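Local coordinates for protein proteasome accessory factor B/C (PafBC) (Paenarthrobacter aurescens, PDB 6SJ9) that probably regulates transcription in the bacterial DNA damage response, pairing winged helix-turn-helix modules with WYL domains in one chain, at residues 4-12 with 45-56. Sequence-based numbering, arbitrary orientation.
Sequences RTERLLNLL and MFERDKVDLKQF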
loop_
_atom_site.group_PDB
_atom_site.type_symbol
_atom_site.label_atom_id
_atom_site.label_comp_id
_atom_site.label_asym_id
_atom_site.label_seq_id
_atom_site.Cartn_x
_atom_site.Cartn_y
_atom_site.Cartn_z
ATOM N N ARG A 4 1.750 5.991 28.593
ATOM C CA ARG A 4 2.320 7.270 28.173
ATOM C C ARG A 4 2.000 7.577 26.718
ATOM O O ARG A 4 1.666 8.718 26.391
ATOM C CB ARG A 4 3.830 7.320 28.399
ATOM C CG ARG A 4 4.450 8.628 27.919
ATOM C CD ARG A 4 5.951 8.582 27.973
ATOM N NE ARG A 4 6.614 9.646 27.223
ATOM C CZ ARG A 4 6.979 9.539 25.946
ATOM N NH1 ARG A 4 6.736 8.416 25.282
ATOM N NH2 ARG A 4 7.604 10.538 25.330
ATOM N N THR A 5 2.103 6.592 25.824
ATOM C CA THR A 5 1.747 6.871 24.435
ATOM C C THR A 5 0.299 7.313 24.342
ATOM O O THR A 5 -0.014 8.337 23.728
ATOM C CB THR A 5 2.011 5.664 23.536
ATOM O OG1 THR A 5 3.414 5.385 23.548
ATOM C CG2 THR A 5 1.602 5.985 22.107
ATOM N N GLU A 6 -0.595 6.577 24.992
ATOM C CA GLU A 6 -1.996 6.961 24.958
ATOM C C GLU A 6 -2.224 8.302 25.636
ATOM O O GLU A 6 -3.048 9.101 25.172
ATOM C CB GLU A 6 -2.857 5.871 25.590
ATOM C CG GLU A 6 -3.271 4.768 24.610
ATOM C CD GLU A 6 -4.314 5.257 23.585
ATOM O OE1 GLU A 6 -3.921 5.648 22.459
ATOM O OE2 GLU A 6 -5.530 5.258 23.915
ATOM N N ARG A 7 -1.498 8.577 26.722
ATOM C CA ARG A 7 -1.675 9.842 27.427
ATOM C C ARG A 7 -1.248 11.012 26.548
ATOM O O ARG A 7 -1.922 12.048 26.509
ATOM C CB ARG A 7 -0.903 9.818 28.753
ATOM C CG ARG A 7 -1.094 11.039 29.639
ATOM C CD ARG A 7 -0.308 10.925 30.959
ATOM N NE ARG A 7 1.122 11.048 30.730
ATOM C CZ ARG A 7 2.016 10.097 30.993
ATOM N NH1 ARG A 7 1.630 8.956 31.544
ATOM N NH2 ARG A 7 3.304 10.294 30.734
ATOM N N LEU A 8 -0.131 10.863 25.831
ATOM C CA LEU A 8 0.285 11.891 24.886
ATOM C C LEU A 8 -0.769 12.114 23.819
ATOM O O LEU A 8 -1.093 13.261 23.499
ATOM C CB LEU A 8 1.618 11.527 24.239
ATOM C CG LEU A 8 2.815 11.689 25.170
ATOM C CD1 LEU A 8 4.113 11.440 24.431
ATOM C CD2 LEU A 8 2.844 13.041 25.861
ATOM N N LEU A 9 -1.335 11.025 23.272
ATOM C CA LEU A 9 -2.347 11.169 22.226
ATOM C C LEU A 9 -3.568 11.918 22.738
ATOM O O LEU A 9 -4.010 12.897 22.119
ATOM C CB LEU A 9 -2.737 9.790 21.661
ATOM C CG LEU A 9 -1.596 9.093 20.926
ATOM C CD1 LEU A 9 -1.774 7.574 20.639
ATOM C CD2 LEU A 9 -1.313 9.828 19.588
ATOM N N ASN A 10 -4.065 11.527 23.917
ATOM C CA ASN A 10 -5.220 12.190 24.530
ATOM C C ASN A 10 -4.914 13.651 24.869
ATOM O O ASN A 10 -5.766 14.532 24.686
ATOM C CB ASN A 10 -5.625 11.426 25.808
ATOM C CG ASN A 10 -6.219 10.031 25.519
ATOM O OD1 ASN A 10 -6.885 9.814 24.508
ATOM N ND2 ASN A 10 -5.919 9.077 26.392
ATOM N N LEU A 11 -3.703 13.930 25.386
ATOM C CA LEU A 11 -3.346 15.316 25.686
ATOM C C LEU A 11 -3.360 16.132 24.405
ATOM O O LEU A 11 -3.953 17.208 24.348
ATOM C CB LEU A 11 -1.976 15.390 26.390
ATOM C CG LEU A 11 -1.386 16.782 26.680
ATOM C CD1 LEU A 11 -2.344 17.588 27.545
ATOM C CD2 LEU A 11 -0.037 16.696 27.366
ATOM N N LEU A 12 -2.754 15.594 23.345
ATOM C CA LEU A 12 -2.687 16.324 22.086
ATOM C C LEU A 12 -4.090 16.633 21.558
ATOM O O LEU A 12 -4.367 17.755 21.120
ATOM C CB LEU A 12 -1.865 15.522 21.066
ATOM C CG LEU A 12 -1.932 15.924 19.589
ATOM C CD1 LEU A 12 -1.422 17.338 19.381
ATOM C CD2 LEU A 12 -1.135 14.912 18.688
HETATM N N MSE A 45 4.582 15.376 35.720
HETATM C CA MSE A 45 4.294 14.502 34.583
HETATM C C MSE A 45 3.610 15.285 33.447
HETATM O O MSE A 45 3.791 14.983 32.272
HETATM C CB MSE A 45 3.428 13.328 35.025
HETATM C CG MSE A 45 3.182 12.266 33.954
HETATM SE SE MSE A 45 1.480 11.344 34.313
HETATM C CE MSE A 45 1.532 11.420 36.290
ATOM N N PHE A 46 2.813 16.284 33.827
ATOM C CA PHE A 46 2.259 17.213 32.851
ATOM C C PHE A 46 3.366 18.002 32.161
ATOM O O PHE A 46 3.401 18.092 30.926
ATOM C CB PHE A 46 1.274 18.145 33.544
ATOM C CG PHE A 46 0.644 19.148 32.628
ATOM C CD1 PHE A 46 -0.166 18.738 31.581
ATOM C CD2 PHE A 46 0.840 20.506 32.831
ATOM C CE1 PHE A 46 -0.755 19.664 30.740
ATOM C CE2 PHE A 46 0.249 21.440 32.002
ATOM C CZ PHE A 46 -0.552 21.017 30.952
ATOM N N GLU A 47 4.301 18.557 32.948
ATOM C CA GLU A 47 5.435 19.284 32.381
ATOM C C GLU A 47 6.261 18.390 31.467
ATOM O O GLU A 47 6.741 18.842 30.424
ATOM C CB GLU A 47 6.327 19.827 33.501
ATOM C CG GLU A 47 5.756 20.988 34.330
ATOM C CD GLU A 47 5.458 22.258 33.534
ATOM O OE1 GLU A 47 4.424 22.895 33.819
ATOM O OE2 GLU A 47 6.231 22.604 32.614
ATOM N N ARG A 48 6.434 17.110 31.830
ATOM C CA ARG A 48 7.166 16.181 30.955
ATOM C C ARG A 48 6.418 15.927 29.648
ATOM O O ARG A 48 7.032 15.835 28.571
ATOM C CB ARG A 48 7.411 14.851 31.662
ATOM C CG ARG A 48 8.420 14.881 32.789
ATOM C CD ARG A 48 8.901 13.456 33.050
ATOM N NE ARG A 48 7.808 12.558 33.411
ATOM C CZ ARG A 48 7.352 12.414 34.654
ATOM N NH1 ARG A 48 7.902 13.102 35.646
ATOM N NH2 ARG A 48 6.355 11.584 34.910
ATOM N N ASP A 49 5.087 15.836 29.715
ATOM C CA ASP A 49 4.334 15.593 28.494
ATOM C C ASP A 49 4.385 16.802 27.580
ATOM O O ASP A 49 4.531 16.649 26.369
ATOM C CB ASP A 49 2.901 15.254 28.848
ATOM C CG ASP A 49 2.761 13.905 29.498
ATOM O OD1 ASP A 49 3.679 13.063 29.392
ATOM O OD2 ASP A 49 1.712 13.682 30.115
ATOM N N LYS A 50 4.374 18.009 28.155
ATOM C CA LYS A 50 4.530 19.225 27.358
ATOM C C LYS A 50 5.875 19.231 26.661
ATOM O O LYS A 50 5.971 19.455 25.447
ATOM C CB LYS A 50 4.362 20.477 28.238
ATOM C CG LYS A 50 2.931 20.648 28.708
ATOM C CD LYS A 50 2.684 21.937 29.534
ATOM C CE LYS A 50 3.746 22.160 30.597
ATOM N NZ LYS A 50 4.109 23.598 30.738
ATOM N N VAL A 51 6.931 18.937 27.404
ATOM C CA VAL A 51 8.244 18.859 26.774
ATOM C C VAL A 51 8.245 17.795 25.702
ATOM O O VAL A 51 8.764 18.004 24.593
ATOM C CB VAL A 51 9.315 18.582 27.840
ATOM C CG1 VAL A 51 10.611 18.121 27.183
ATOM C CG2 VAL A 51 9.532 19.845 28.701
ATOM N N ASP A 52 7.643 16.637 25.996
ATOM C CA ASP A 52 7.682 15.536 25.026
ATOM C C ASP A 52 6.882 15.881 23.764
ATOM O O ASP A 52 7.345 15.630 22.647
ATOM C CB ASP A 52 7.181 14.245 25.683
ATOM C CG ASP A 52 8.169 13.682 26.751
ATOM O OD1 ASP A 52 9.313 14.157 26.860
ATOM O OD2 ASP A 52 7.764 12.782 27.528
ATOM N N LEU A 53 5.680 16.475 23.911
ATOM C CA LEU A 53 4.911 16.869 22.729
ATOM C C LEU A 53 5.681 17.860 21.851
ATOM O O LEU A 53 5.627 17.773 20.620
ATOM C CB LEU A 53 3.568 17.476 23.151
ATOM C CG LEU A 53 2.495 16.453 23.481
ATOM C CD1 LEU A 53 1.173 17.131 23.717
ATOM C CD2 LEU A 53 2.400 15.442 22.329
ATOM N N LYS A 54 6.414 18.804 22.460
ATOM C CA LYS A 54 7.180 19.763 21.661
ATOM C C LYS A 54 8.197 19.058 20.768
ATOM O O LYS A 54 8.381 19.440 19.602
ATOM C CB LYS A 54 7.830 20.811 22.573
ATOM C CG LYS A 54 8.475 21.968 21.794
ATOM C CD LYS A 54 9.126 23.028 22.690
ATOM C CE LYS A 54 8.059 24.025 23.150
ATOM N NZ LYS A 54 8.582 25.429 23.208
ATOM N N GLN A 55 8.814 17.979 21.269
ATOM C CA GLN A 55 9.782 17.220 20.478
ATOM C C GLN A 55 9.117 16.466 19.326
ATOM O O GLN A 55 9.783 16.148 18.328
ATOM C CB GLN A 55 10.529 16.224 21.374
ATOM C CG GLN A 55 11.791 16.742 22.058
ATOM C CD GLN A 55 13.046 16.616 21.180
ATOM O OE1 GLN A 55 13.078 15.856 20.200
ATOM N NE2 GLN A 55 14.086 17.364 21.536
ATOM N N PHE A 56 7.818 16.190 19.414
ATOM C CA PHE A 56 7.140 15.665 18.242
ATOM C C PHE A 56 6.645 16.753 17.316
ATOM O O PHE A 56 5.912 16.435 16.374
ATOM C CB PHE A 56 5.971 14.748 18.634
ATOM C CG PHE A 56 6.404 13.535 19.365
ATOM C CD1 PHE A 56 7.126 12.544 18.698
ATOM C CD2 PHE A 56 6.107 13.370 20.698
ATOM C CE1 PHE A 56 7.563 11.397 19.384
ATOM C CE2 PHE A 56 6.514 12.235 21.383
ATOM C CZ PHE A 56 7.243 11.237 20.732
#
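R7 and D49 form a bidentate, side-on salt bridge: NE of R7 donates to OD2 of D49 at 2.8 Å and NH2 of R7 to OD1 of D49 at 3.1 Å. Both oxygens use their syn lone pairs, and the guanidinium and carboxylate planes lie 17° apart, nearly coplanar. R7 reaches this pose through a bend at chi3 (71°). The hydroxyl of Y32 also hydrogen-bonds OD2, giving OD2 of the buried D49 a second partner. The selenium of M45, a selenomethionine, packs over one face of the R7 guanidinium, SE of M45 to CZ of R7 3.6 Å.

R4 and D52 are joined less regularly. NH2 of R4 lies 3.1 Å from OD2 of D52 but meets it from above the carboxylate plane, and the bond from NE is weak.

Apolar contacts flank these pairs. L11 sets CD2 3.6 Å from CB of D49 and 3.9 Å from CD1 of L53, while CD1 of L11 approaches the ring edge of F46. CD2 of L8 lies beside CB of D49; CD1 of L8 touches CE2 of F56 at 4.0 Å and covers one face of the R4 guanidinium.

The helix segments cross at -78°, with closest axis approach 10.6 Å. Helix 2-17 thus packs across helix 39-55. With helix 24-31, touched by R7 and F46, and two short following strands (61-63 and 78-80), the order is consistent with the three-helix core and wing of a winged helix-turn-helix domain.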